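Polyketide synthase/nonribosomal peptide synthetase hybrid RzxB (Pseudomonas fluorescens, PDB 5IL6) contains a dehydratase domain that probably removes water from beta-hydroxyacyl intermediates held on a carrier protein during assembly of the polyketide rhizoxin. Local coordinates at residues 12-17 and 60-65; 87-92 and 97-102. One frame throughout, in Å; residues are numbered along the deposited sequence.

Contact 1 (12-17 and 60-65); sequences HLHPLL and IQAALT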
ATOM      1  N   HIS A  12     -19.301   5.067  -8.744  1.00 33.57           N
ATOM      2  CA  HIS A  12     -18.522   4.539  -7.632  1.00 29.28           C
ATOM      3  C   HIS A  12     -18.191   5.651  -6.645  1.00 28.23           C
ATOM      4  O   HIS A  12     -17.958   6.801  -7.032  1.00 32.01           O
ATOM      5  CB  HIS A  12     -17.229   3.904  -8.140  1.00 30.97           C
ATOM      6  CG  HIS A  12     -17.433   2.650  -8.927  1.00 34.16           C
ATOM      7  ND1 HIS A  12     -16.449   2.122  -9.733  1.00 37.49           N
ATOM      8  CD2 HIS A  12     -18.494   1.811  -9.023  1.00 35.68           C
ATOM      9  CE1 HIS A  12     -16.898   1.018 -10.302  1.00 34.01           C
ATOM     10  NE2 HIS A  12     -18.134   0.806  -9.888  1.00 35.41           N
ATOM     11  N   LEU A  13     -18.175   5.306  -5.355  1.00 30.56           N
ATOM     12  CA  LEU A  13     -17.767   6.273  -4.342  1.00 34.19           C
ATOM     13  C   LEU A  13     -16.303   6.639  -4.501  1.00 37.56           C
ATOM     14  O   LEU A  13     -15.894   7.749  -4.144  1.00 39.34           O
ATOM     15  CB  LEU A  13     -17.990   5.705  -2.941  1.00 33.93           C
ATOM     16  CG  LEU A  13     -19.365   5.128  -2.633  1.00 38.43           C
ATOM     17  CD1 LEU A  13     -19.344   4.518  -1.239  1.00 41.03           C
ATOM     18  CD2 LEU A  13     -20.451   6.171  -2.765  1.00 41.63           C
ATOM     19  N   HIS A  14     -15.517   5.720  -5.042  1.00 31.02           N
ATOM     20  CA  HIS A  14     -14.069   5.786  -5.107  1.00 31.61           C
ATOM     21  C   HIS A  14     -13.634   4.678  -6.056  1.00 27.79           C
ATOM     22  O   HIS A  14     -14.285   3.627  -6.098  1.00 26.19           O
ATOM     23  CB  HIS A  14     -13.463   5.608  -3.714  1.00 26.83           C
ATOM     24  CG  HIS A  14     -11.984   5.823  -3.657  1.00 22.47           C
ATOM     25  ND1 HIS A  14     -11.078   4.828  -3.953  1.00 20.56           N
ATOM     26  CD2 HIS A  14     -11.251   6.911  -3.320  1.00 27.76           C
ATOM     27  CE1 HIS A  14      -9.851   5.295  -3.809  1.00 24.09           C
ATOM     28  NE2 HIS A  14      -9.928   6.556  -3.425  1.00 24.97           N
ATOM     29  N   PRO A  15     -12.571   4.861  -6.842  1.00 29.94           N
ATOM     30  CA  PRO A  15     -12.173   3.791  -7.774  1.00 33.16           C
ATOM     31  C   PRO A  15     -11.971   2.437  -7.113  1.00 34.06           C
ATOM     32  O   PRO A  15     -12.151   1.405  -7.773  1.00 38.75           O
ATOM     33  CB  PRO A  15     -10.869   4.324  -8.380  1.00 36.91           C
ATOM     34  CG  PRO A  15     -10.953   5.800  -8.245  1.00 36.58           C
ATOM     35  CD  PRO A  15     -11.779   6.090  -7.028  1.00 33.35           C
ATOM     36  N   LEU A  16     -11.604   2.405  -5.832  1.00 30.87           N
ATOM     37  CA  LEU A  16     -11.386   1.157  -5.110  1.00 29.47           C
ATOM     38  C   LEU A  16     -12.435   0.888  -4.042  1.00 30.14           C
ATOM     39  O   LEU A  16     -12.328  -0.115  -3.325  1.00 29.24           O
ATOM     40  CB  LEU A  16      -9.999   1.156  -4.456  1.00 31.40           C
ATOM     41  CG  LEU A  16      -8.773   1.044  -5.365  1.00 36.89           C
ATOM     42  CD1 LEU A  16      -7.507   1.059  -4.520  1.00 37.99           C
ATOM     43  CD2 LEU A  16      -8.826  -0.205  -6.231  1.00 37.63           C
ATOM     44  N   LEU A  17     -13.447   1.744  -3.916  1.00 27.27           N
ATOM     45  CA  LEU A  17     -14.521   1.564  -2.936  1.00 26.24           C
ATOM     46  C   LEU A  17     -15.809   1.892  -3.688  1.00 23.83           C
ATOM     47  O   LEU A  17     -16.218   3.052  -3.771  1.00 24.18           O
ATOM     48  CB  LEU A  17     -14.325   2.450  -1.712  1.00 28.18           C
ATOM     49  CG  LEU A  17     -15.158   2.078  -0.487  1.00 30.43           C
ATOM     50  CD1 LEU A  17     -14.510   0.913   0.240  1.00 29.05           C
ATOM     51  CD2 LEU A  17     -15.318   3.273   0.435  1.00 39.48           C
ATOM     52  N   ILE A  60      -9.076   1.408   2.705  1.00 20.32           N
ATOM     53  CA  ILE A  60      -9.360   1.856   4.064  1.00 19.20           C
ATOM     54  C   ILE A  60      -9.429   3.374   4.114  1.00 21.65           C
ATOM     55  O   ILE A  60     -10.324   3.951   4.744  1.00 22.60           O
ATOM     56  CB  ILE A  60      -8.302   1.307   5.038  1.00 20.04           C
ATOM     57  CG1 ILE A  60      -8.378  -0.222   5.082  1.00 26.68           C
ATOM     58  CG2 ILE A  60      -8.501   1.892   6.436  1.00 22.69           C
ATOM     59  CD1 ILE A  60      -7.253  -0.880   5.859  1.00 25.65           C
ATOM     60  N   GLN A  61      -8.485   4.046   3.449  1.00 23.00           N
ATOM     61  CA  GLN A  61      -8.487   5.505   3.428  1.00 23.53           C
ATOM     62  C   GLN A  61      -9.757   6.044   2.778  1.00 24.37           C
ATOM     63  O   GLN A  61     -10.366   6.995   3.280  1.00 25.57           O
ATOM     64  CB  GLN A  61      -7.245   6.015   2.697  1.00 26.45           C
ATOM     65  CG  GLN A  61      -5.938   5.702   3.419  1.00 34.42           C
ATOM     66  CD  GLN A  61      -4.711   5.932   2.558  1.00 33.68           C
ATOM     67  OE1 GLN A  61      -4.797   5.977   1.331  1.00 30.25           O
ATOM     68  NE2 GLN A  61      -3.559   6.085   3.200  1.00 28.92           N
ATOM     69  N   ALA A  62     -10.174   5.447   1.660  1.00 24.88           N
ATOM     70  CA  ALA A  62     -11.400   5.883   1.000  1.00 22.66           C
ATOM     71  C   ALA A  62     -12.618   5.637   1.884  1.00 20.00           C
ATOM     72  O   ALA A  62     -13.507   6.489   1.981  1.00 22.01           O
ATOM     73  CB  ALA A  62     -11.558   5.163  -0.337  1.00 21.24           C
ATOM     74  N   ALA A  63     -12.678   4.471   2.532  1.00 19.25           N
ATOM     75  CA  ALA A  63     -13.830   4.146   3.368  1.00 20.06           C
ATOM     76  C   ALA A  63     -13.926   5.095   4.551  1.00 25.47           C
ATOM     77  O   ALA A  63     -15.014   5.586   4.878  1.00 23.20           O
ATOM     78  CB  ALA A  63     -13.736   2.699   3.850  1.00 19.50           C
ATOM     79  N   LEU A  64     -12.800   5.364   5.213  1.00 26.16           N
ATOM     80  CA  LEU A  64     -12.822   6.278   6.348  1.00 29.64           C
ATOM     81  C   LEU A  64     -13.228   7.678   5.913  1.00 26.89           C
ATOM     82  O   LEU A  64     -14.020   8.344   6.593  1.00 24.61           O
ATOM     83  CB  LEU A  64     -11.452   6.315   7.024  1.00 38.79           C
ATOM     84  CG  LEU A  64     -11.444   6.104   8.538  1.00 49.44           C
ATOM     85  CD1 LEU A  64     -12.484   6.982   9.244  1.00 49.82           C
ATOM     86  CD2 LEU A  64     -11.663   4.636   8.837  1.00 53.02           C
ATOM     87  N   THR A  65     -12.686   8.146   4.788  1.00 26.53           N
ATOM     88  CA  THR A  65     -13.023   9.478   4.297  1.00 29.95           C
ATOM     89  C   THR A  65     -14.515   9.598   4.017  1.00 28.18           C
ATOM     90  O   THR A  65     -15.129  10.631   4.310  1.00 28.27           O
ATOM     91  CB  THR A  65     -12.209   9.784   3.041  1.00 31.75           C
ATOM     92  OG1 THR A  65     -10.812   9.758   3.358  1.00 32.09           O
ATOM     93  CG2 THR A  65     -12.578  11.154   2.472  1.00 32.64           C
TER
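A62 and A63, on helix 53-67, receive H14 and L17 from the loop 12-17. Earlier on the helix, I60 packs on strands 77-85 and 110-118 and so places the helix against the sheet. A62 comes next and has the largest share of the contact: its CB lies over the centre of the H14 imidazole, 3.5 Å from the centroid and 13° off the ring normal, a CH-pi contact. The opposite face has P15 CD near its rim, so the ring is held between a methyl and a proline. H14 has CG anti to the backbone N (chi1 -173°), which carries the ring across to the helix, and L16 N donates to H14 ND1 over 3.1 Å, fixing the ring's rotation. Alanine suits the place because its single methyl lets the imidazole lie close against the helix. At A63 the small side chain lets L17 reach the helix backbone: L17 CD2 sits 3.4 Å from A63 CA, a tight carbon pair, and 3.8 Å from A63 CB. The type I turn from H14 to L17, closed by L17 N to H14 O, presents both side chains to the same helical surface. F200 meets the H14 ring nearly at right angles. The whole is a loop packed on the long helix of the first of two hot-dog units, the double hot-dog arrangement of polyketide synthase dehydratases.

Contact 2 (87-92 and 97-102); sequences QPFSVD and GELFLE
With CG anti to the backbone N in both F89 (chi1 174°) and L99 (chi1 -164°), the two side chains are each turned toward the other segment and run alongside one another, pointing opposite ways. They belong to one hot-dog unit, in which an antiparallel sheet wraps a long helix; residues 87-92 lie in the connection from strand 77-85 to strand 98-105, and L99 is near the start of the latter. L99 CD1 lies over one face of the F89 ring, 4.0 Å from its centroid and 27° off the normal, a CH-pi contact whose nearest ring atom is F89 CD1 at 3.6 Å. The far end of the ring reaches the residue just ahead of the strand, where G97 O stands at the ring edge, 3.9 Å from F89 CZ. An aromatic ring suits this place because it offers a broad face to leucine and a thin edge to the backbone, while H127 meets it edge-to-face and M56 of helix 53-67 touches it too. Replacing F89 with an alanine would probably leave L99 CD1 without the surface it rests on and open a gap between the connection and the strand. E98 points away from the connection, and its carboxylate pairs with R32 on strand 27-32. N95 ties the turn together: its OD1 accepts from G97 N, its ND2 donates to S90 O, and its N donates to D92 OD1. Glycine suits position 97 twice over, since its phi is positive (74°) and a CB there would come tightly against V91; without one, V91 CG1 packs 3.7 Å from G97 CA.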
ATOM      1  N   GLN A  87      -4.547 -13.324   3.789  1.00 47.78           N
ATOM      2  CA  GLN A  87      -4.456 -14.023   2.521  1.00 54.36           C
ATOM      3  C   GLN A  87      -4.488 -13.018   1.374  1.00 33.66           C
ATOM      4  O   GLN A  87      -5.139 -11.980   1.475  1.00 28.18           O
ATOM      5  CB  GLN A  87      -5.614 -15.003   2.371  1.00 80.54           C
ATOM      6  CG  GLN A  87      -6.166 -15.509   3.684  1.00101.89           C
ATOM      7  CD  GLN A  87      -6.917 -16.810   3.531  1.00121.59           C
ATOM      8  OE1 GLN A  87      -7.578 -17.048   2.521  1.00130.51           O
ATOM      9  NE2 GLN A  87      -6.813 -17.667   4.538  1.00128.26           N
ATOM     10  N   PRO A  88      -3.807 -13.301   0.270  1.00 32.56           N
ATOM     11  CA  PRO A  88      -3.946 -12.438  -0.903  1.00 32.01           C
ATOM     12  C   PRO A  88      -5.331 -12.601  -1.508  1.00 29.94           C
ATOM     13  O   PRO A  88      -5.972 -13.647  -1.375  1.00 31.49           O
ATOM     14  CB  PRO A  88      -2.852 -12.945  -1.854  1.00 37.34           C
ATOM     15  CG  PRO A  88      -2.020 -13.902  -1.036  1.00 40.46           C
ATOM     16  CD  PRO A  88      -2.957 -14.459  -0.024  1.00 39.94           C
ATOM     17  N   PHE A  89      -5.797 -11.549  -2.171  1.00 24.73           N
ATOM     18  CA  PHE A  89      -7.108 -11.558  -2.802  1.00 22.62           C
ATOM     19  C   PHE A  89      -6.946 -11.674  -4.312  1.00 23.31           C
ATOM     20  O   PHE A  89      -6.232 -10.876  -4.930  1.00 24.99           O
ATOM     21  CB  PHE A  89      -7.908 -10.302  -2.463  1.00 21.06           C
ATOM     22  CG  PHE A  89      -9.204 -10.206  -3.217  1.00 22.22           C
ATOM     23  CD1 PHE A  89     -10.318 -10.912  -2.795  1.00 21.79           C
ATOM     24  CD2 PHE A  89      -9.302  -9.429  -4.360  1.00 25.96           C
ATOM     25  CE1 PHE A  89     -11.511 -10.835  -3.494  1.00 21.73           C
ATOM     26  CE2 PHE A  89     -10.491  -9.348  -5.063  1.00 28.25           C
ATOM     27  CZ  PHE A  89     -11.597 -10.051  -4.629  1.00 25.11           C
ATOM     28  N   SER A  90      -7.606 -12.670  -4.893  1.00 19.74           N
ATOM     29  CA  SER A  90      -7.716 -12.811  -6.335  1.00 20.32           C
ATOM     30  C   SER A  90      -9.181 -12.985  -6.700  1.00 22.70           C
ATOM     31  O   SER A  90      -9.983 -13.484  -5.905  1.00 26.10           O
ATOM     32  CB  SER A  90      -6.901 -14.004  -6.862  1.00 26.21           C
ATOM     33  OG  SER A  90      -5.510 -13.790  -6.691  1.00 30.75           O
ATOM     34  N   VAL A  91      -9.523 -12.552  -7.907  1.00 19.98           N
ATOM     35  CA  VAL A  91     -10.882 -12.685  -8.416  1.00 22.19           C
ATOM     36  C   VAL A  91     -11.089 -14.104  -8.926  1.00 25.17           C
ATOM     37  O   VAL A  91     -10.301 -14.606  -9.737  1.00 25.58           O
ATOM     38  CB  VAL A  91     -11.147 -11.655  -9.525  1.00 21.56           C
ATOM     39  CG1 VAL A  91     -12.529 -11.866 -10.143  1.00 23.15           C
ATOM     40  CG2 VAL A  91     -11.010 -10.237  -8.977  1.00 20.85           C
ATOM     41  N   ASP A  92     -12.145 -14.757  -8.449  1.00 27.54           N
ATOM     42  CA  ASP A  92     -12.520 -16.066  -8.964  1.00 37.49           C
ATOM     43  C   ASP A  92     -14.037 -16.186  -8.957  1.00 42.52           C
ATOM     44  O   ASP A  92     -14.751 -15.322  -8.441  1.00 39.00           O
ATOM     45  CB  ASP A  92     -11.868 -17.199  -8.159  1.00 38.49           C
ATOM     46  CG  ASP A  92     -12.233 -17.169  -6.686  1.00 38.38           C
ATOM     47  OD1 ASP A  92     -13.400 -16.866  -6.358  1.00 35.09           O
ATOM     48  OD2 ASP A  92     -11.352 -17.468  -5.852  1.00 38.35           O
ATOM     49  N   GLY A  97     -15.474 -11.683  -7.590  1.00 29.46           N
ATOM     50  CA  GLY A  97     -14.723 -10.447  -7.540  1.00 26.69           C
ATOM     51  C   GLY A  97     -15.119  -9.512  -6.424  1.00 25.25           C
ATOM     52  O   GLY A  97     -14.665  -8.364  -6.411  1.00 22.25           O
ATOM     53  N   GLU A  98     -15.936  -9.965  -5.476  1.00 22.29           N
ATOM     54  CA  GLU A  98     -16.521  -9.088  -4.468  1.00 20.22           C
ATOM     55  C   GLU A  98     -15.627  -9.039  -3.236  1.00 20.05           C
ATOM     56  O   GLU A  98     -15.310 -10.079  -2.646  1.00 20.71           O
ATOM     57  CB  GLU A  98     -17.923  -9.569  -4.095  1.00 24.40           C
ATOM     58  CG  GLU A  98     -18.926  -9.472  -5.232  1.00 26.86           C
ATOM     59  CD  GLU A  98     -20.311  -9.957  -4.838  1.00 33.94           C
ATOM     60  OE1 GLU A  98     -20.412 -10.831  -3.953  1.00 37.44           O
ATOM     61  OE2 GLU A  98     -21.301  -9.467  -5.419  1.00 43.50           O
ATOM     62  N   LEU A  99     -15.235  -7.828  -2.847  1.00 19.66           N
ATOM     63  CA  LEU A  99     -14.416  -7.588  -1.667  1.00 18.92           C
ATOM     64  C   LEU A  99     -15.158  -6.619  -0.757  1.00 20.37           C
ATOM     65  O   LEU A  99     -15.473  -5.497  -1.166  1.00 22.69           O
ATOM     66  CB  LEU A  99     -13.047  -7.027  -2.063  1.00 20.98           C
ATOM     67  CG  LEU A  99     -11.917  -7.065  -1.032  1.00 20.50           C
ATOM     68  CD1 LEU A  99     -11.663  -8.474  -0.531  1.00 16.20           C
ATOM     69  CD2 LEU A  99     -10.654  -6.508  -1.652  1.00 24.81           C
ATOM     70  N   PHE A 100     -15.429  -7.051   0.469  1.00 17.81           N
ATOM     71  CA  PHE A 100     -16.183  -6.271   1.437  1.00 17.88           C
ATOM     72  C   PHE A 100     -15.248  -5.589   2.427  1.00 23.41           C
ATOM     73  O   PHE A 100     -14.188  -6.115   2.767  1.00 23.88           O
ATOM     74  CB  PHE A 100     -17.161  -7.164   2.199  1.00 18.76           C
ATOM     75  CG  PHE A 100     -18.216  -7.782   1.332  1.00 23.35           C
ATOM     76  CD1 PHE A 100     -17.964  -8.955   0.642  1.00 21.99           C
ATOM     77  CD2 PHE A 100     -19.462  -7.194   1.210  1.00 25.99           C
ATOM     78  CE1 PHE A 100     -18.932  -9.528  -0.158  1.00 25.09           C
ATOM     79  CE2 PHE A 100     -20.435  -7.764   0.413  1.00 26.51           C
ATOM     80  CZ  PHE A 100     -20.169  -8.931  -0.271  1.00 28.75           C
ATOM     81  N   LEU A 101     -15.654  -4.406   2.888  1.00 21.67           N
ATOM     82  CA  LEU A 101     -14.949  -3.687   3.945  1.00 21.77           C
ATOM     83  C   LEU A 101     -15.954  -3.318   5.023  1.00 22.56           C
ATOM     84  O   LEU A 101     -16.940  -2.629   4.744  1.00 21.30           O
ATOM     85  CB  LEU A 101     -14.256  -2.431   3.409  1.00 19.19           C
ATOM     86  CG  LEU A 101     -13.372  -1.659   4.403  1.00 19.10           C
ATOM     87  CD1 LEU A 101     -12.271  -0.924   3.655  1.00 22.65           C
ATOM     88  CD2 LEU A 101     -14.167  -0.666   5.249  1.00 18.72           C
ATOM     89  N   GLU A 102     -15.706  -3.777   6.247  1.00 21.88           N
ATOM     90  CA  GLU A 102     -16.553  -3.467   7.392  1.00 24.29           C
ATOM     91  C   GLU A 102     -15.865  -2.435   8.272  1.00 23.27           C
ATOM     92  O   GLU A 102     -14.678  -2.572   8.584  1.00 22.81           O
ATOM     93  CB  GLU A 102     -16.866  -4.723   8.204  1.00 27.36           C
ATOM     94  CG  GLU A 102     -18.057  -5.506   7.688  1.00 34.26           C
ATOM     95  CD  GLU A 102     -18.294  -6.793   8.464  1.00 40.47           C
ATOM     96  OE1 GLU A 102     -17.722  -6.945   9.563  1.00 41.43           O
ATOM     97  OE2 GLU A 102     -19.056  -7.650   7.974  1.00 40.87           O
TER

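Helix 53-67 is common to both contacts. Contact 1 packs a loop directly on it and is the more buried, whereas contact 2 joins a connection to the start of strand 98-105, is partly buried, and meets the helix through F89 on M56 and L99 on M59. M59 also touches L17, and the strand meets the helix directly, with A63 CB 3.7 Å from L101 CD2. The contact centres lie about 15 Å apart. Each pairs an aliphatic methyl with a ring face, but contact 1 uses a polar imidazole held by a local hydrogen bond, and contact 2 a phenyl ring. S31 is shared: its OG donates to L16 O, and its backbone is hydrogen-bonded to L99.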